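Local coordinates for protein manganese-dependent ADP-ribose/CDP-alcohol diphosphatase (Danio rerio, PDB 2NXF) that probably hydrolyses ADP-ribose and CDP-alcohols such as CDP-choline at a dinuclear metal centre, as a member of the calcineurin-like metallophosphoesterases, at residues R143-D148 with E221-F226; L215-Q220 with H255-C260; L259-G264 with A278-L283. All blocks are in the same frame, centred on the assembly; numbering follows the deposited sequence.

Contact 1 (R143-D148 with E221-F226); sequences RFVLLD and ERVLIF
The carboxylate of Glu221 is gripped side-on by the guanidinium of Arg143: NE gives its hydrogen to OE1 at 2.8 Å, and Arg143 NH2 reaches Glu221 OE2 at 2.9 Å. Both oxygens are met on their syn sides and lie almost in the guanidinium plane, while the two flat groups are turned 26° apart. Arg143 gets there by a bend at chi3 (-57°), which swings NE and NH2 round to the carboxylate just ahead of strand 222-227. Further partners fix this pair: Glu135 takes Arg143 NH1 in a second salt bridge, and Ser216 OG hydrogen-bonds Glu221 OE1.

From here the two strands run parallel, Arg143 beside Val223 and Leu146 beside Phe226. Backbone bonds alternate: Arg143 N to Arg222 O, Leu224 N to Arg143 O, Val145 N to Leu224 O, Phe226 N to Val145 O, and finally Leu147 N to Phe226 O at 2.8 Å.

On the face with Phe144, Leu224, Leu146 and Phe226, the edge of Phe226 is turned toward the ring face of Phe144, with centroids 5.1 Å apart and planes at 57°. CE2 of Phe226 sits over the rim of that face, 3.8 Å from Phe144 CD2. Leu224 lies alongside Phe144 and touches its CE1 with CD1. Phe8, from the other sheet, adds a further edge-to-face contact with Phe144. On the face with Val145, Val223 and Ile225, Val145 CG2 meets Val223 CG1 at 3.7 Å; Leu147, just past the bridged residues, brings CD1 to 3.6 Å from Ile225 CG2. Helix 203-219 packs here through Trp208 and Gln205. The pair lies in one of two mixed sheets packed together, as in calcineurin-like metallophosphoesterases, where metal ligands follow strand ends, here His228 after strand 222-227.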
loop_
_atom_site.group_PDB
_atom_site.type_symbol
_atom_site.label_atom_id
_atom_site.label_comp_id
_atom_site.label_asym_id
_atom_site.label_seq_id
_atom_site.Cartn_x
_atom_site.Cartn_y
_atom_site.Cartn_z
ATOM N N ARG A 143 -10.584 10.307 -9.021
ATOM C CA ARG A 143 -10.167 10.693 -7.678
ATOM C C ARG A 143 -9.276 9.598 -7.121
ATOM O O ARG A 143 -9.574 8.426 -7.319
ATOM C CB ARG A 143 -11.371 10.939 -6.771
ATOM C CG ARG A 143 -10.923 11.576 -5.422
ATOM C CD ARG A 143 -12.027 12.323 -4.759
ATOM N NE ARG A 143 -12.546 13.359 -5.639
ATOM C CZ ARG A 143 -12.108 14.616 -5.669
ATOM N NH1 ARG A 143 -11.142 15.024 -4.843
ATOM N NH2 ARG A 143 -12.645 15.464 -6.515
ATOM N N PHE A 144 -8.167 9.994 -6.489
ATOM C CA PHE A 144 -7.264 9.062 -5.791
ATOM C C PHE A 144 -7.448 9.240 -4.302
ATOM O O PHE A 144 -7.543 10.375 -3.812
ATOM C CB PHE A 144 -5.788 9.383 -6.098
ATOM C CG PHE A 144 -5.287 8.867 -7.431
ATOM C CD1 PHE A 144 -6.156 8.499 -8.444
ATOM C CD2 PHE A 144 -3.913 8.790 -7.671
ATOM C CE1 PHE A 144 -5.645 8.025 -9.690
ATOM C CE2 PHE A 144 -3.413 8.323 -8.896
ATOM C CZ PHE A 144 -4.273 7.939 -9.889
ATOM N N VAL A 145 -7.446 8.125 -3.573
ATOM C CA VAL A 145 -7.551 8.159 -2.119
ATOM C C VAL A 145 -6.425 7.273 -1.597
ATOM O O VAL A 145 -6.307 6.112 -2.013
ATOM C CB VAL A 145 -8.913 7.597 -1.626
ATOM C CG1 VAL A 145 -8.987 7.613 -0.087
ATOM C CG2 VAL A 145 -10.099 8.393 -2.229
ATOM N N LEU A 146 -5.586 7.810 -0.714
ATOM C CA LEU A 146 -4.532 7.020 -0.084
ATOM C C LEU A 146 -4.940 6.829 1.360
ATOM O O LEU A 146 -5.245 7.824 2.046
ATOM C CB LEU A 146 -3.176 7.751 -0.114
ATOM C CG LEU A 146 -2.257 7.457 -1.310
ATOM C CD1 LEU A 146 -2.826 8.141 -2.542
ATOM C CD2 LEU A 146 -0.813 7.931 -1.019
ATOM N N LEU A 147 -4.952 5.568 1.797
ATOM C CA LEU A 147 -5.375 5.217 3.152
ATOM C C LEU A 147 -4.196 4.843 4.030
ATOM O O LEU A 147 -3.108 4.487 3.519
ATOM C CB LEU A 147 -6.347 4.031 3.106
ATOM C CG LEU A 147 -7.645 4.201 2.301
ATOM C CD1 LEU A 147 -8.487 2.930 2.416
ATOM C CD2 LEU A 147 -8.404 5.442 2.782
ATOM N N ASP A 148 -4.437 4.926 5.348
ATOM C CA ASP A 148 -3.466 4.651 6.392
ATOM C C ASP A 148 -3.889 3.334 7.090
ATOM O O ASP A 148 -4.697 3.332 8.032
ATOM C CB ASP A 148 -3.494 5.830 7.391
ATOM C CG ASP A 148 -2.459 5.711 8.512
ATOM O OD1 ASP A 148 -1.739 4.686 8.626
ATOM O OD2 ASP A 148 -2.378 6.692 9.276
ATOM N N GLU A 221 -17.610 10.491 -10.381
ATOM C CA GLU A 221 -16.179 10.219 -10.442
ATOM C C GLU A 221 -15.911 8.728 -10.345
ATOM O O GLU A 221 -16.730 7.974 -9.790
ATOM C CB GLU A 221 -15.450 10.944 -9.302
ATOM C CG GLU A 221 -15.397 12.438 -9.494
ATOM C CD GLU A 221 -14.823 13.159 -8.287
ATOM O OE1 GLU A 221 -14.647 12.528 -7.214
ATOM O OE2 GLU A 221 -14.566 14.376 -8.427
ATOM N N ARG A 222 -14.752 8.323 -10.865
ATOM C CA ARG A 222 -14.215 6.973 -10.666
ATOM C C ARG A 222 -13.090 7.086 -9.664
ATOM O O ARG A 222 -12.165 7.886 -9.844
ATOM C CB ARG A 222 -13.648 6.409 -11.969
ATOM C CG ARG A 222 -14.609 6.470 -13.132
ATOM C CD ARG A 222 -15.624 5.385 -13.042
ATOM N NE ARG A 222 -16.560 5.411 -14.173
ATOM C CZ ARG A 222 -17.525 4.516 -14.342
ATOM N NH1 ARG A 222 -17.652 3.515 -13.474
ATOM N NH2 ARG A 222 -18.349 4.615 -15.380
ATOM N N VAL A 223 -13.163 6.277 -8.612
ATOM C CA VAL A 223 -12.231 6.418 -7.491
ATOM C C VAL A 223 -11.270 5.238 -7.390
ATOM O O VAL A 223 -11.695 4.077 -7.395
ATOM C CB VAL A 223 -12.971 6.565 -6.146
ATOM C CG1 VAL A 223 -11.968 6.862 -5.007
ATOM C CG2 VAL A 223 -14.011 7.688 -6.241
ATOM N N LEU A 224 -9.983 5.552 -7.289
ATOM C CA LEU A 224 -8.963 4.552 -7.082
ATOM C C LEU A 224 -8.461 4.732 -5.658
ATOM O O LEU A 224 -8.060 5.840 -5.272
ATOM C CB LEU A 224 -7.788 4.761 -8.044
ATOM C CG LEU A 224 -8.086 4.590 -9.549
ATOM C CD1 LEU A 224 -8.710 5.862 -10.184
ATOM C CD2 LEU A 224 -6.777 4.276 -10.246
ATOM N N ILE A 225 -8.413 3.629 -4.914
ATOM C CA ILE A 225 -8.068 3.652 -3.493
ATOM C C ILE A 225 -6.804 2.848 -3.294
ATOM O O ILE A 225 -6.683 1.745 -3.851
ATOM C CB ILE A 225 -9.225 3.072 -2.666
ATOM C CG1 ILE A 225 -10.504 3.895 -2.930
ATOM C CG2 ILE A 225 -8.904 3.082 -1.147
ATOM C CD1 ILE A 225 -11.743 3.222 -2.396
ATOM N N PHE A 226 -5.873 3.398 -2.517
ATOM C CA PHE A 226 -4.552 2.796 -2.343
ATOM C C PHE A 226 -4.327 2.576 -0.859
ATOM O O PHE A 226 -4.613 3.465 -0.048
ATOM C CB PHE A 226 -3.462 3.731 -2.872
ATOM C CG PHE A 226 -3.590 4.041 -4.340
ATOM C CD1 PHE A 226 -2.949 3.265 -5.290
ATOM C CD2 PHE A 226 -4.389 5.117 -4.774
ATOM C CE1 PHE A 226 -3.073 3.567 -6.656
ATOM C CE2 PHE A 226 -4.513 5.404 -6.140
ATOM C CZ PHE A 226 -3.857 4.632 -7.071
#

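Contact 2 (L215-Q220 with H255-C260); sequences LSDHKQ and HQSVLC
With its CG beside the backbone N (chi1 -68°), Asp217 leans its carboxylate off the last turn of helix 203-219 toward the 255-258 turn, while Ser257 tucks OG between its own N and carbonyl carbon (chi1 58°), facing that carboxylate. OD1 of Asp217 therefore takes two bonds from one residue: Ser257 OG at 2.7 Å, on the anti side, and Ser257 N at 3.1 Å, nearly in line with the C-O bond. The two donors come from opposite faces of the carboxylate plane.

The other oxygen, Asp217 OD2, receives His255 ND1 at 2.7 Å with an N-H...O angle of 169°. It lies in the plane of the imidazole, at the ring edge, although the ring and the carboxylate are not coplanar. Since NE2 of His255 is hydrogen-bonded to Asp210 OD1, about two turns back along the same helix, both ring nitrogens face carboxylates, which would probably favour a protonated imidazole. A water links the two segments as well, accepting from Gln256 N at 2.9 Å and giving a weak bond to Asp217 OD2.

Ser216 adds a van der Waals touch, its CB 3.6 Å from Ser257 OG, while its hydroxyl is engaged by Glu221. Gln220 leaves helical geometry with a positive phi, in a Schellman motif.

This partly buried contact ties the C-terminal turn of helix 203-219 to the type I turn between helix 245-253 and strand 258-263, while strand 222-227 runs next to both, Val223 packing on Ser216 and Ser257.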
loop_
_atom_site.group_PDB
_atom_site.type_symbol
_atom_site.label_atom_id
_atom_site.label_comp_id
_atom_site.label_asym_id
_atom_site.label_seq_id
_atom_site.Cartn_x
_atom_site.Cartn_y
_atom_site.Cartn_z
ATOM N N LEU A 215 -19.575 11.624 -2.117
ATOM C CA LEU A 215 -19.435 12.790 -2.967
ATOM C C LEU A 215 -19.008 12.366 -4.374
ATOM O O LEU A 215 -19.569 12.856 -5.354
ATOM C CB LEU A 215 -18.489 13.807 -2.345
ATOM C CG LEU A 215 -18.973 14.443 -1.014
ATOM C CD1 LEU A 215 -18.141 15.690 -0.836
ATOM C CD2 LEU A 215 -20.451 14.811 -0.989
ATOM N N SER A 216 -18.073 11.419 -4.464
ATOM C CA SER A 216 -17.672 10.867 -5.768
ATOM C C SER A 216 -18.825 10.230 -6.536
ATOM O O SER A 216 -18.943 10.431 -7.750
ATOM C CB SER A 216 -16.529 9.889 -5.584
ATOM O OG SER A 216 -15.346 10.618 -5.289
ATOM N N ASP A 217 -19.713 9.521 -5.835
ATOM C CA ASP A 217 -20.922 8.960 -6.478
ATOM C C ASP A 217 -21.702 10.069 -7.184
ATOM O O ASP A 217 -22.062 9.959 -8.357
ATOM C CB ASP A 217 -21.872 8.305 -5.450
ATOM C CG ASP A 217 -21.297 7.037 -4.809
ATOM O OD1 ASP A 217 -20.310 6.453 -5.311
ATOM O OD2 ASP A 217 -21.858 6.620 -3.771
ATOM N N HIS A 218 -21.980 11.141 -6.446
ATOM C CA HIS A 218 -22.806 12.206 -6.989
ATOM C C HIS A 218 -22.121 13.042 -8.059
ATOM O O HIS A 218 -22.794 13.637 -8.907
ATOM C CB HIS A 218 -23.340 13.054 -5.851
ATOM C CG HIS A 218 -24.324 12.315 -5.007
ATOM N ND1 HIS A 218 -25.564 11.948 -5.481
ATOM C CD2 HIS A 218 -24.241 11.828 -3.747
ATOM C CE1 HIS A 218 -26.220 11.304 -4.532
ATOM N NE2 HIS A 218 -25.437 11.212 -3.472
ATOM N N LYS A 219 -20.797 13.065 -8.029
ATOM C CA LYS A 219 -20.023 13.741 -9.069
ATOM C C LYS A 219 -19.706 12.840 -10.266
ATOM O O LYS A 219 -19.120 13.303 -11.252
ATOM C CB LYS A 219 -18.749 14.348 -8.488
ATOM C CG LYS A 219 -19.011 15.411 -7.426
ATOM C CD LYS A 219 -17.696 15.903 -6.810
ATOM C CE LYS A 219 -17.069 14.896 -5.895
ATOM N NZ LYS A 219 -15.713 15.335 -5.463
ATOM N N GLN A 220 -20.165 11.590 -10.203
ATOM C CA GLN A 220 -19.872 10.565 -11.207
ATOM C C GLN A 220 -18.376 10.438 -11.463
ATOM O O GLN A 220 -17.927 10.309 -12.613
ATOM C CB GLN A 220 -20.631 10.822 -12.506
ATOM C CG GLN A 220 -22.122 10.640 -12.364
ATOM C CD GLN A 220 -22.831 11.008 -13.641
ATOM O OE1 GLN A 220 -22.948 12.186 -13.978
ATOM N NE2 GLN A 220 -23.289 10.002 -14.375
ATOM N N HIS A 255 -20.795 1.987 -2.635
ATOM C CA HIS A 255 -20.494 3.089 -3.548
ATOM C C HIS A 255 -20.095 2.647 -4.947
ATOM O O HIS A 255 -19.036 2.025 -5.131
ATOM C CB HIS A 255 -19.383 3.957 -2.951
ATOM C CG HIS A 255 -19.762 4.585 -1.650
ATOM N ND1 HIS A 255 -20.614 5.663 -1.570
ATOM C CD2 HIS A 255 -19.413 4.283 -0.375
ATOM C CE1 HIS A 255 -20.783 5.995 -0.300
ATOM N NE2 HIS A 255 -20.052 5.181 0.442
ATOM N N GLN A 256 -20.921 3.032 -5.927
ATOM C CA GLN A 256 -20.634 2.715 -7.325
ATOM C C GLN A 256 -19.411 3.435 -7.896
ATOM O O GLN A 256 -18.862 3.012 -8.929
ATOM C CB GLN A 256 -21.870 2.912 -8.214
ATOM C CG GLN A 256 -22.895 1.793 -8.045
ATOM C CD GLN A 256 -23.533 1.348 -9.357
ATOM O OE1 GLN A 256 -24.728 1.549 -9.572
ATOM N NE2 GLN A 256 -22.733 0.735 -10.239
ATOM N N SER A 257 -18.960 4.495 -7.225
ATOM C CA SER A 257 -17.793 5.251 -7.693
ATOM C C SER A 257 -16.469 4.503 -7.551
ATOM O O SER A 257 -15.481 4.878 -8.172
ATOM C CB SER A 257 -17.680 6.601 -6.976
ATOM O OG SER A 257 -17.597 6.406 -5.584
ATOM N N VAL A 258 -16.432 3.453 -6.729
ATOM C CA VAL A 258 -15.192 2.712 -6.526
ATOM C C VAL A 258 -14.807 1.973 -7.821
ATOM O O VAL A 258 -15.585 1.166 -8.345
ATOM C CB VAL A 258 -15.331 1.700 -5.384
ATOM C CG1 VAL A 258 -14.037 0.887 -5.224
ATOM C CG2 VAL A 258 -15.742 2.415 -4.066
ATOM N N LEU A 259 -13.610 2.269 -8.316
ATOM C CA LEU A 259 -13.100 1.615 -9.509
ATOM C C LEU A 259 -12.236 0.447 -9.074
ATOM O O LEU A 259 -12.475 -0.697 -9.474
ATOM C CB LEU A 259 -12.320 2.599 -10.387
ATOM C CG LEU A 259 -11.626 2.012 -11.624
ATOM C CD1 LEU A 259 -12.607 1.343 -12.600
ATOM C CD2 LEU A 259 -10.794 3.102 -12.300
ATOM N N CYS A 260 -11.248 0.731 -8.228
ATOM C CA CYS A 260 -10.358 -0.334 -7.773
ATOM C C CYS A 260 -9.751 -0.000 -6.425
ATOM O O CYS A 260 -9.706 1.168 -6.009
ATOM C CB CYS A 260 -9.266 -0.584 -8.804
ATOM S SG CYS A 260 -8.257 0.870 -9.181
HETATM O O HOH W 1 -23.394 4.353 -5.212
#

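Contact 3 (L259-G264 with A278-L283); sequences LCFIAG and AQHITL
Ile262 and Ile281 lie side by side and point the same way, with Ile262 CG1 4.0 Å from Ile281 CD1. Leu283 comes across from the next step along, bringing CD1 to 4.1 Å from Ile262 CG2. On the reverse face the side chain of His280 is drawn close to Phe261: its ND1 lies 3.5 Å from Phe261 CB, and the two rings meet obliquely with planes at 32°. Phe261 has its CG turned away from the backbone N (chi1 -173°), which carries the far end of the ring off toward Val248 and Leu252 of helix 245-253.

These side chains are held in step by parallel backbone bonding. Gln279 N reaches Leu259 O, the longest of the set at 3.2 Å; Phe261 N gives to Gln279 O, Ile281 N to Phe261 O, Ala263 N to Ile281 O at 2.8 Å, and Leu283 N to Ala263 O. Thr282 turns CG2 onto Gly264 O at 3.4 Å, leaving OG1 to hydrogen-bond Ala235 O.

Further out, Leu317 of strand 317-320 covers Ile281, and the ring of His232 meets that of His280 edge-to-face. Strand 258-263 ends just before Gly264, which lies about 7 Å from a bound zinc ion (Gly264 to the metal). The zinc ligands His265 and His267 follow, an arrangement typical of calcineurin-like phosphoesterases, whose metal ligands sit on loops at strand ends.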
loop_
_atom_site.group_PDB
_atom_site.type_symbol
_atom_site.label_atom_id
_atom_site.label_comp_id
_atom_site.label_asym_id
_atom_site.label_seq_id
_atom_site.Cartn_x
_atom_site.Cartn_y
_atom_site.Cartn_z
ATOM N N LEU A 259 -13.610 2.269 -8.316
ATOM C CA LEU A 259 -13.100 1.615 -9.509
ATOM C C LEU A 259 -12.236 0.447 -9.074
ATOM O O LEU A 259 -12.475 -0.697 -9.474
ATOM C CB LEU A 259 -12.320 2.599 -10.387
ATOM C CG LEU A 259 -11.626 2.012 -11.624
ATOM C CD1 LEU A 259 -12.607 1.343 -12.600
ATOM C CD2 LEU A 259 -10.794 3.102 -12.300
ATOM N N CYS A 260 -11.248 0.731 -8.228
ATOM C CA CYS A 260 -10.358 -0.334 -7.773
ATOM C C CYS A 260 -9.751 -0.000 -6.425
ATOM O O CYS A 260 -9.706 1.168 -6.009
ATOM C CB CYS A 260 -9.266 -0.584 -8.804
ATOM S SG CYS A 260 -8.257 0.870 -9.181
ATOM N N PHE A 261 -9.290 -1.051 -5.755
ATOM C CA PHE A 261 -8.623 -0.949 -4.486
ATOM C C PHE A 261 -7.274 -1.621 -4.690
ATOM O O PHE A 261 -7.214 -2.802 -5.031
ATOM C CB PHE A 261 -9.444 -1.680 -3.428
ATOM C CG PHE A 261 -8.922 -1.495 -2.036
ATOM C CD1 PHE A 261 -9.473 -0.525 -1.195
ATOM C CD2 PHE A 261 -7.851 -2.265 -1.582
ATOM C CE1 PHE A 261 -8.965 -0.342 0.116
ATOM C CE2 PHE A 261 -7.347 -2.103 -0.282
ATOM C CZ PHE A 261 -7.899 -1.131 0.561
ATOM N N ILE A 262 -6.206 -0.848 -4.542
ATOM C CA ILE A 262 -4.856 -1.324 -4.908
ATOM C C ILE A 262 -4.002 -1.361 -3.658
ATOM O O ILE A 262 -3.946 -0.381 -2.899
ATOM C CB ILE A 262 -4.217 -0.390 -5.991
ATOM C CG1 ILE A 262 -5.043 -0.447 -7.287
ATOM C CG2 ILE A 262 -2.783 -0.803 -6.299
ATOM C CD1 ILE A 262 -4.683 0.647 -8.316
ATOM N N ALA A 263 -3.359 -2.504 -3.423
ATOM C CA ALA A 263 -2.574 -2.678 -2.210
ATOM C C ALA A 263 -1.250 -3.368 -2.504
ATOM O O ALA A 263 -1.054 -3.882 -3.601
ATOM C CB ALA A 263 -3.374 -3.491 -1.182
ATOM N N GLY A 264 -0.354 -3.370 -1.519
ATOM C CA GLY A 264 0.902 -4.132 -1.606
ATOM C C GLY A 264 0.843 -5.163 -0.488
ATOM O O GLY A 264 -0.192 -5.833 -0.288
ATOM N N ALA A 278 -16.227 -3.887 -8.226
ATOM C CA ALA A 278 -14.965 -3.236 -7.882
ATOM C C ALA A 278 -13.818 -4.224 -8.033
ATOM O O ALA A 278 -13.932 -5.378 -7.649
ATOM C CB ALA A 278 -15.004 -2.698 -6.480
ATOM N N GLN A 279 -12.722 -3.756 -8.607
ATOM C CA GLN A 279 -11.549 -4.589 -8.804
ATOM C C GLN A 279 -10.592 -4.421 -7.631
ATOM O O GLN A 279 -10.275 -3.294 -7.258
ATOM C CB GLN A 279 -10.867 -4.160 -10.102
ATOM C CG GLN A 279 -9.555 -4.809 -10.374
ATOM C CD GLN A 279 -9.728 -6.176 -10.978
ATOM O OE1 GLN A 279 -10.391 -6.324 -12.015
ATOM N NE2 GLN A 279 -9.126 -7.193 -10.347
ATOM N N HIS A 280 -10.131 -5.534 -7.063
ATOM C CA HIS A 280 -9.055 -5.498 -6.066
ATOM C C HIS A 280 -7.779 -5.981 -6.702
ATOM O O HIS A 280 -7.774 -7.011 -7.390
ATOM C CB HIS A 280 -9.434 -6.337 -4.845
ATOM C CG HIS A 280 -10.572 -5.737 -4.079
ATOM N ND1 HIS A 280 -10.382 -5.030 -2.916
ATOM C CD2 HIS A 280 -11.894 -5.643 -4.372
ATOM C CE1 HIS A 280 -11.545 -4.555 -2.500
ATOM N NE2 HIS A 280 -12.482 -4.922 -3.360
ATOM N N ILE A 281 -6.712 -5.207 -6.506
ATOM C CA ILE A 281 -5.411 -5.550 -7.066
ATOM C C ILE A 281 -4.382 -5.508 -5.944
ATOM O O ILE A 281 -4.242 -4.494 -5.251
ATOM C CB ILE A 281 -4.974 -4.549 -8.166
ATOM C CG1 ILE A 281 -6.048 -4.436 -9.258
ATOM C CG2 ILE A 281 -3.608 -4.947 -8.770
ATOM C CD1 ILE A 281 -5.876 -3.193 -10.141
ATOM N N THR A 282 -3.676 -6.617 -5.749
ATOM C CA THR A 282 -2.564 -6.647 -4.809
ATOM C C THR A 282 -1.291 -6.832 -5.622
ATOM O O THR A 282 -1.102 -7.861 -6.246
ATOM C CB THR A 282 -2.725 -7.782 -3.770
ATOM O OG1 THR A 282 -3.996 -7.648 -3.124
ATOM C CG2 THR A 282 -1.586 -7.736 -2.697
ATOM N N LEU A 283 -0.453 -5.802 -5.638
ATOM C CA LEU A 283 0.738 -5.815 -6.469
ATOM C C LEU A 283 1.813 -6.731 -5.921
ATOM O O LEU A 283 2.113 -6.709 -4.718
ATOM C CB LEU A 283 1.311 -4.399 -6.579
ATOM C CG LEU A 283 0.484 -3.396 -7.372
ATOM C CD1 LEU A 283 1.077 -2.007 -7.163
ATOM C CD2 LEU A 283 0.472 -3.782 -8.870
#

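Contacts 1 and 3 are buried parallel strand pairs in one mixed sheet, and strands 222-227 and 258-263, neighbours in it, join them directly: Ile225 O is probably bonded by Ile262 N at 2.7 Å, and Phe226 packs on Ile262. Contact 2 is different in kind, a partly buried polar cluster farther from the chain centre, where a helix end meets a turn. Its 255-260 segment runs on into strand 258-263 of contact 3, and Val223 N of contact 1 probably bonds Ser257 O. Charged and polar side chains, with the carboxylates of Asp217 and Glu221 as acceptors, join the segments where helix 203-219 passes into strand 222-227; hydrophobic ones fill the middle.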